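Local atomic coordinates of possible TctC subunit of the Tripartite Tricarboxylate Transport(TTT) Family (Rhodopseudomonas palustris, PDB entry 6HKE), a protein that binds malate, probably as the periplasmic substrate-binding protein of a tripartite tricarboxylate transporter. Residues D101-V113 with A277-A291. The protein carries 2 engineered substitutions. Residues are numbered along the deposited sequence; the frame is centred on the assembly and turned at random.
Sequences DFTPVALLTEMPV and ALVPRPEQRAPVVLA
This is a largely buried contact of the long strand 102-118 with a loop and the start of a helix. Thr-109 and Glu-110 bond to Leu-278, Leu-107 packs on Pro-280, and Pro-104 meets the first turn of helix 287-305. The loop contains a 3-10 turn, 282-284. The short segments of strand and helix run at 83°, so the helix starts across the strand. Two hydrogen bonds fix the loop. Leu-278 N donates to Glu-110 O at 2.8 Å, nearly straight. Thr-109 OG1 donates to Leu-278 O at 2.6 Å, from slightly off the carbonyl plane. OG1 stands anti to the Thr-109 backbone N (chi1 -166°), which brings it to that carbonyl and against Ala-277 CB. A valine in its place would probably leave Leu-278 O without this donor, with one direct hydrogen bond remaining between loop and strand. Further along, Leu-107 CG lies 4.0 Å from Pro-280 CG. Arg-285 NE and NH2 both donate to Pro-280 O, bridging the 3-10 turn. One water accepts from Leu-107 N and donates to Gln-284 O and Ala-286 O. Leu-290 CD2 sits 3.5 Å from Ala-106 O and also touches Pro-104 CB. Pro-104 CG meets Ala-291 CB at 3.8 Å. Met-111 lies near the malate-binding Gln-192. The strand pairs with 236-244 and 188-192, consistent with an interdomain connection of a type II periplasmic binding protein, against which the C-terminal helix begins.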
ATOM      1  N   ASP A 101       6.685 -17.921   2.026  1.00 27.20           N
ATOM      2  CA  ASP A 101       5.364 -18.589   1.853  1.00 25.76           C
ATOM      3  C   ASP A 101       4.708 -18.119   0.545  1.00 24.80           C
ATOM      4  O   ASP A 101       3.524 -18.442   0.335  1.00 24.23           O
ATOM      5  CB  ASP A 101       4.527 -18.409   3.119  1.00 25.68           C
ATOM      6  CG  ASP A 101       5.027 -19.283   4.253  1.00 26.14           C
ATOM      7  OD1 ASP A 101       5.363 -20.451   3.973  1.00 30.47           O
ATOM      8  OD2 ASP A 101       5.093 -18.797   5.395  1.00 25.94           O
ATOM      9  N   PHE A 102       5.466 -17.431  -0.318  1.00 23.85           N
ATOM     10  CA  PHE A 102       4.983 -16.834  -1.589  1.00 23.17           C
ATOM     11  C   PHE A 102       6.058 -16.925  -2.662  1.00 25.03           C
ATOM     12  O   PHE A 102       7.272 -16.826  -2.362  1.00 25.02           O
ATOM     13  CB  PHE A 102       4.557 -15.375  -1.416  1.00 21.84           C
ATOM     14  CG  PHE A 102       3.442 -15.235  -0.419  1.00 21.32           C
ATOM     15  CD1 PHE A 102       2.135 -15.500  -0.778  1.00 20.61           C
ATOM     16  CD2 PHE A 102       3.720 -14.962   0.908  1.00 20.99           C
ATOM     17  CE1 PHE A 102       1.113 -15.432   0.161  1.00 20.95           C
ATOM     18  CE2 PHE A 102       2.698 -14.888   1.840  1.00 21.39           C
ATOM     19  CZ  PHE A 102       1.392 -15.104   1.463  1.00 20.39           C
ATOM     20  N   THR A 103       5.586 -17.127  -3.887  1.00 26.12           N
ATOM     21  CA  THR A 103       6.374 -16.938  -5.116  1.00 27.47           C
ATOM     22  C   THR A 103       6.025 -15.553  -5.637  1.00 27.67           C
ATOM     23  O   THR A 103       4.908 -15.338  -6.123  1.00 30.14           O
ATOM     24  CB  THR A 103       6.146 -18.083  -6.105  1.00 27.15           C
ATOM     25  OG1 THR A 103       6.572 -19.247  -5.400  1.00 28.29           O
ATOM     26  CG2 THR A 103       6.927 -17.915  -7.388  1.00 25.24           C
ATOM     27  N   PRO A 104       6.964 -14.590  -5.506  1.00 24.09           N
ATOM     28  CA  PRO A 104       6.805 -13.262  -6.083  1.00 25.00           C
ATOM     29  C   PRO A 104       6.586 -13.396  -7.593  1.00 23.90           C
ATOM     30  O   PRO A 104       7.282 -14.150  -8.208  1.00 27.51           O
ATOM     31  CB  PRO A 104       8.142 -12.564  -5.790  1.00 25.00           C
ATOM     32  CG  PRO A 104       9.091 -13.712  -5.564  1.00 25.27           C
ATOM     33  CD  PRO A 104       8.266 -14.754  -4.859  1.00 24.17           C
ATOM     34  N   VAL A 105       5.636 -12.659  -8.150  1.00 23.40           N
ATOM     35  CA  VAL A 105       5.355 -12.660  -9.610  1.00 23.70           C
ATOM     36  C   VAL A 105       5.927 -11.374 -10.203  1.00 23.11           C
ATOM     37  O   VAL A 105       6.760 -11.481 -11.137  1.00 22.42           O
ATOM     38  CB  VAL A 105       3.849 -12.830  -9.875  1.00 23.84           C
ATOM     39  CG1 VAL A 105       3.476 -12.647 -11.335  1.00 24.82           C
ATOM     40  CG2 VAL A 105       3.392 -14.179  -9.379  1.00 25.18           C
ATOM     41  N   ALA A 106       5.504 -10.215  -9.675  1.00 22.51           N
ATOM     42  CA  ALA A 106       5.706  -8.899 -10.317  1.00 20.50           C
ATOM     43  C   ALA A 106       5.476  -7.736  -9.342  1.00 20.47           C
ATOM     44  O   ALA A 106       4.416  -7.707  -8.684  1.00 18.89           O
ATOM     45  CB  ALA A 106       4.771  -8.795 -11.491  1.00 19.97           C
ATOM     46  N   LEU A 107       6.417  -6.783  -9.301  1.00 19.13           N
ATOM     47  CA  LEU A 107       6.147  -5.402  -8.823  1.00 20.38           C
ATOM     48  C   LEU A 107       5.082  -4.781  -9.734  1.00 21.77           C
ATOM     49  O   LEU A 107       5.255  -4.840 -10.955  1.00 21.16           O
ATOM     50  CB  LEU A 107       7.421  -4.567  -8.869  1.00 20.47           C
ATOM     51  CG  LEU A 107       7.279  -3.136  -8.366  1.00 21.01           C
ATOM     52  CD1 LEU A 107       6.831  -3.091  -6.909  1.00 19.71           C
ATOM     53  CD2 LEU A 107       8.597  -2.412  -8.543  1.00 21.81           C
ATOM     54  N   LEU A 108       4.001  -4.260  -9.153  1.00 21.60           N
ATOM     55  CA  LEU A 108       2.885  -3.616  -9.892  1.00 23.21           C
ATOM     56  C   LEU A 108       3.092  -2.108  -9.958  1.00 24.19           C
ATOM     57  O   LEU A 108       2.857  -1.519 -11.033  1.00 25.56           O
ATOM     58  CB  LEU A 108       1.586  -3.914  -9.151  1.00 23.01           C
ATOM     59  CG  LEU A 108       1.247  -5.389  -9.046  1.00 21.70           C
ATOM     60  CD1 LEU A 108      -0.135  -5.569  -8.427  1.00 21.85           C
ATOM     61  CD2 LEU A 108       1.327  -6.031 -10.424  1.00 21.99           C
ATOM     62  N   THR A 109       3.471  -1.514  -8.826  1.00 24.72           N
ATOM     63  CA  THR A 109       3.679  -0.063  -8.673  1.00 24.61           C
ATOM     64  C   THR A 109       4.431   0.223  -7.378  1.00 26.79           C
ATOM     65  O   THR A 109       4.630  -0.694  -6.541  1.00 25.72           O
ATOM     66  CB  THR A 109       2.346   0.696  -8.715  1.00 25.81           C
ATOM     67  OG1 THR A 109       2.660   2.082  -8.885  1.00 23.85           O
ATOM     68  CG2 THR A 109       1.488   0.502  -7.479  1.00 25.09           C
ATOM     69  N   GLU A 110       4.859   1.472  -7.265  1.00 29.09           N
ATOM     70  CA  GLU A 110       5.513   2.056  -6.076  1.00 32.68           C
ATOM     71  C   GLU A 110       5.003   3.484  -6.020  1.00 28.83           C
ATOM     72  O   GLU A 110       4.828   4.090  -7.091  1.00 28.70           O
ATOM     73  CB  GLU A 110       7.039   1.982  -6.190  1.00 39.78           C
ATOM     74  CG  GLU A 110       7.771   2.347  -4.907  1.00 48.25           C
ATOM     75  CD  GLU A 110       9.132   1.680  -4.752  1.00 55.06           C
ATOM     76  OE1 GLU A 110       9.710   1.254  -5.800  1.00 54.78           O
ATOM     77  OE2 GLU A 110       9.603   1.564  -3.578  1.00 54.88           O
ATOM     78  N   MET A 111       4.701   3.963  -4.825  1.00 27.59           N
ATOM     79  CA  MET A 111       4.180   5.328  -4.644  1.00 27.18           C
ATOM     80  C   MET A 111       4.518   5.816  -3.239  1.00 26.20           C
ATOM     81  O   MET A 111       4.619   5.029  -2.292  1.00 22.73           O
ATOM     82  CB  MET A 111       2.666   5.310  -4.856  1.00 26.99           C
ATOM     83  CG  MET A 111       1.913   4.584  -3.760  1.00 26.66           C
ATOM     84  SD  MET A 111       0.160   4.487  -4.165  1.00 29.68           S
ATOM     85  CE  MET A 111       0.116   3.087  -5.279  1.00 29.40           C
ATOM     86  N   PRO A 112       4.680   7.142  -3.064  1.00 26.20           N
ATOM     87  CA  PRO A 112       4.826   7.704  -1.729  1.00 26.17           C
ATOM     88  C   PRO A 112       3.522   7.676  -0.918  1.00 25.90           C
ATOM     89  O   PRO A 112       2.422   7.518  -1.451  1.00 27.10           O
ATOM     90  CB  PRO A 112       5.310   9.125  -1.995  1.00 25.34           C
ATOM     91  CG  PRO A 112       4.724   9.455  -3.351  1.00 27.18           C
ATOM     92  CD  PRO A 112       4.764   8.155  -4.126  1.00 26.90           C
ATOM     93  N   VAL A 113       3.725   7.791   0.380  1.00 25.29           N
ATOM     94  CA  VAL A 113       2.701   7.930   1.439  1.00 25.40           C
ATOM     95  C   VAL A 113       2.679   9.400   1.873  1.00 27.16           C
ATOM     96  O   VAL A 113       3.779  10.026   1.965  1.00 26.48           O
ATOM     97  CB  VAL A 113       3.063   7.009   2.613  1.00 25.50           C
ATOM     98  CG1 VAL A 113       2.333   7.383   3.893  1.00 26.60           C
ATOM     99  CG2 VAL A 113       2.827   5.557   2.249  1.00 26.32           C
ATOM    100  N   ALA A 277       1.429   7.509  -8.622  1.00 28.22           N
ATOM    101  CA  ALA A 277       2.100   6.188  -8.585  1.00 28.00           C
ATOM    102  C   ALA A 277       3.107   6.076  -9.730  1.00 29.28           C
ATOM    103  O   ALA A 277       2.863   6.677 -10.794  1.00 32.46           O
ATOM    104  CB  ALA A 277       1.048   5.109  -8.678  1.00 25.51           C
ATOM    105  N   LEU A 278       4.188   5.315  -9.542  1.00 30.89           N
ATOM    106  CA  LEU A 278       5.194   5.062 -10.612  1.00 31.80           C
ATOM    107  C   LEU A 278       4.815   3.804 -11.389  1.00 30.81           C
ATOM    108  O   LEU A 278       4.328   2.847 -10.779  1.00 35.92           O
ATOM    109  CB  LEU A 278       6.591   4.892 -10.008  1.00 32.69           C
ATOM    110  CG  LEU A 278       7.110   6.073  -9.185  1.00 31.84           C
ATOM    111  CD1 LEU A 278       8.502   5.770  -8.635  1.00 29.79           C
ATOM    112  CD2 LEU A 278       7.119   7.350 -10.007  1.00 29.52           C
ATOM    113  N   VAL A 279       5.087   3.797 -12.689  1.00 31.53           N
ATOM    114  CA  VAL A 279       5.081   2.569 -13.531  1.00 29.15           C
ATOM    115  C   VAL A 279       6.427   1.887 -13.318  1.00 28.57           C
ATOM    116  O   VAL A 279       7.475   2.483 -13.588  1.00 27.14           O
ATOM    117  CB  VAL A 279       4.847   2.909 -15.010  1.00 30.40           C
ATOM    118  CG1 VAL A 279       4.838   1.654 -15.880  1.00 30.20           C
ATOM    119  CG2 VAL A 279       3.564   3.707 -15.182  1.00 33.43           C
ATOM    120  N   PRO A 280       6.467   0.623 -12.845  1.00 27.04           N
ATOM    121  CA  PRO A 280       7.743  -0.067 -12.695  1.00 27.15           C
ATOM    122  C   PRO A 280       8.512   0.052 -14.014  1.00 25.99           C
ATOM    123  O   PRO A 280       7.935  -0.193 -15.049  1.00 22.99           O
ATOM    124  CB  PRO A 280       7.329  -1.509 -12.349  1.00 28.58           C
ATOM    125  CG  PRO A 280       5.996  -1.332 -11.670  1.00 28.05           C
ATOM    126  CD  PRO A 280       5.330  -0.222 -12.462  1.00 28.54           C
ATOM    127  N   ARG A 281       9.777   0.444 -13.951  1.00 27.02           N
ATOM    128  CA  ARG A 281      10.645   0.545 -15.159  1.00 29.19           C
ATOM    129  C   ARG A 281      10.954  -0.867 -15.660  1.00 28.64           C
ATOM    130  O   ARG A 281      10.836  -1.844 -14.925  1.00 23.85           O
ATOM    131  CB  ARG A 281      11.896   1.363 -14.833  1.00 30.20           C
ATOM    132  CG  ARG A 281      11.598   2.694 -14.149  1.00 32.46           C
ATOM    133  CD  ARG A 281      12.846   3.522 -13.883  1.00 36.49           C
ATOM    134  NE  ARG A 281      13.801   2.812 -13.046  1.00 36.51           N
ATOM    135  CZ  ARG A 281      13.728   2.709 -11.719  1.00 43.07           C
ATOM    136  NH1 ARG A 281      14.646   2.016 -11.067  1.00 45.38           N
ATOM    137  NH2 ARG A 281      12.734   3.265 -11.042  1.00 41.38           N
ATOM    138  N   PRO A 282      11.368  -1.053 -16.932  1.00 32.35           N
ATOM    139  CA  PRO A 282      11.643  -2.401 -17.435  1.00 32.37           C
ATOM    140  C   PRO A 282      12.602  -3.196 -16.532  1.00 34.76           C
ATOM    141  O   PRO A 282      12.311  -4.352 -16.276  1.00 34.85           O
ATOM    142  CB  PRO A 282      12.216  -2.140 -18.829  1.00 33.74           C
ATOM    143  CG  PRO A 282      11.553  -0.832 -19.228  1.00 34.22           C
ATOM    144  CD  PRO A 282      11.575  -0.011 -17.950  1.00 32.44           C
ATOM    145  N   GLU A 283      13.669  -2.578 -16.011  1.00 33.74           N
ATOM    146  CA  GLU A 283      14.669  -3.304 -15.179  1.00 34.53           C
ATOM    147  C   GLU A 283      14.099  -3.637 -13.785  1.00 34.16           C
ATOM    148  O   GLU A 283      14.808  -4.333 -13.022  1.00 31.90           O
ATOM    149  CB  GLU A 283      15.985  -2.529 -15.066  1.00 38.82           C
ATOM    150  CG  GLU A 283      15.974  -1.406 -14.038  1.00 41.86           C
ATOM    151  CD  GLU A 283      15.566  -0.044 -14.574  1.00 46.47           C
ATOM    152  OE1 GLU A 283      14.983   0.016 -15.694  1.00 46.98           O
ATOM    153  OE2 GLU A 283      15.843   0.962 -13.872  1.00 49.62           O
ATOM    154  N   GLN A 284      12.891  -3.161 -13.444  1.00 31.97           N
ATOM    155  CA  GLN A 284      12.242  -3.408 -12.125  1.00 29.43           C
ATOM    156  C   GLN A 284      11.225  -4.556 -12.220  1.00 28.04           C
ATOM    157  O   GLN A 284      10.592  -4.845 -11.190  1.00 28.88           O
ATOM    158  CB  GLN A 284      11.533  -2.148 -11.620  1.00 31.00           C
ATOM    159  CG  GLN A 284      12.429  -1.080 -11.004  1.00 29.61           C
ATOM    160  CD  GLN A 284      11.558   0.066 -10.537  1.00 31.41           C
ATOM    161  OE1 GLN A 284      11.165   0.936 -11.311  1.00 31.54           O
ATOM    162  NE2 GLN A 284      11.207   0.055  -9.266  1.00 30.31           N
ATOM    163  N   ARG A 285      11.085  -5.214 -13.379  1.00 27.21           N
ATOM    164  CA  ARG A 285       9.900  -6.060 -13.679  1.00 27.72           C
ATOM    165  C   ARG A 285      10.169  -7.556 -13.449  1.00 26.92           C
ATOM    166  O   ARG A 285       9.182  -8.301 -13.351  1.00 29.31           O
ATOM    167  CB  ARG A 285       9.407  -5.782 -15.097  1.00 27.36           C
ATOM    168  CG  ARG A 285       8.631  -4.477 -15.184  1.00 28.77           C
ATOM    169  CD  ARG A 285       8.203  -4.087 -16.591  1.00 27.48           C
ATOM    170  NE  ARG A 285       7.789  -2.689 -16.661  1.00 27.59           N
ATOM    171  CZ  ARG A 285       7.170  -2.128 -17.699  1.00 28.90           C
ATOM    172  NH1 ARG A 285       6.881  -2.823 -18.791  1.00 30.54           N
ATOM    173  NH2 ARG A 285       6.830  -0.860 -17.640  1.00 29.10           N
ATOM    174  N   ALA A 286      11.421  -8.000 -13.342  1.00 25.89           N
ATOM    175  CA  ALA A 286      11.755  -9.405 -12.990  1.00 25.47           C
ATOM    176  C   ALA A 286      11.087  -9.798 -11.660  1.00 25.07           C
ATOM    177  O   ALA A 286      10.948  -8.994 -10.736  1.00 25.04           O
ATOM    178  CB  ALA A 286      13.252  -9.587 -12.960  1.00 24.80           C
ATOM    179  N   PRO A 287      10.593 -11.044 -11.517  1.00 25.22           N
ATOM    180  CA  PRO A 287      10.103 -11.540 -10.222  1.00 25.55           C
ATOM    181  C   PRO A 287      11.004 -11.266  -8.999  1.00 26.17           C
ATOM    182  O   PRO A 287      10.486 -11.068  -7.897  1.00 28.31           O
ATOM    183  CB  PRO A 287      10.030 -13.050 -10.477  1.00 26.32           C
ATOM    184  CG  PRO A 287       9.665 -13.145 -11.959  1.00 26.12           C
ATOM    185  CD  PRO A 287      10.474 -12.038 -12.599  1.00 25.73           C
ATOM    186  N   VAL A 288      12.324 -11.290  -9.190  1.00 23.90           N
ATOM    187  CA  VAL A 288      13.320 -11.199  -8.080  1.00 23.40           C
ATOM    188  C   VAL A 288      13.388  -9.753  -7.561  1.00 24.05           C
ATOM    189  O   VAL A 288      13.621  -9.572  -6.346  1.00 23.44           O
ATOM    190  CB  VAL A 288      14.701 -11.737  -8.507  1.00 23.88           C
ATOM    191  CG1 VAL A 288      15.429 -10.796  -9.455  1.00 24.39           C
ATOM    192  CG2 VAL A 288      15.576 -12.075  -7.305  1.00 22.29           C
ATOM    193  N   VAL A 289      13.137  -8.750  -8.411  1.00 22.06           N
ATOM    194  CA  VAL A 289      13.110  -7.337  -7.946  1.00 23.40           C
ATOM    195  C   VAL A 289      12.151  -7.255  -6.756  1.00 22.90           C
ATOM    196  O   VAL A 289      12.498  -6.595  -5.745  1.00 22.58           O
ATOM    197  CB  VAL A 289      12.693  -6.369  -9.066  1.00 24.01           C
ATOM    198  CG1 VAL A 289      12.337  -4.997  -8.501  1.00 22.47           C
ATOM    199  CG2 VAL A 289      13.778  -6.279 -10.136  1.00 24.25           C
ATOM    200  N   LEU A 290      10.995  -7.911  -6.871  1.00 21.06           N
ATOM    201  CA  LEU A 290       9.946  -7.897  -5.822  1.00 21.74           C
ATOM    202  C   LEU A 290      10.390  -8.722  -4.610  1.00 22.11           C
ATOM    203  O   LEU A 290      10.093  -8.303  -3.463  1.00 25.10           O
ATOM    204  CB  LEU A 290       8.636  -8.419  -6.413  1.00 19.78           C
ATOM    205  CG  LEU A 290       7.518  -8.624  -5.399  1.00 18.43           C
ATOM    206  CD1 LEU A 290       7.217  -7.337  -4.667  1.00 18.13           C
ATOM    207  CD2 LEU A 290       6.282  -9.178  -6.082  1.00 17.70           C
ATOM    208  N   ALA A 291      11.045  -9.857  -4.832  1.00 23.78           N
ATOM    209  CA  ALA A 291      11.631 -10.702  -3.753  1.00 23.62           C
ATOM    210  C   ALA A 291      12.660  -9.874  -2.962  1.00 24.21           C
ATOM    211  O   ALA A 291      12.692 -10.002  -1.701  1.00 22.80           O
ATOM    212  CB  ALA A 291      12.259 -11.941  -4.336  1.00 22.57           C
TER
HETATM  213  O   HOH W   1       6.774  -5.916 -13.002  1.00 21.18           O
HETATM  214  O   HOH W   2       9.042  -6.964 -10.399  1.00 22.39           O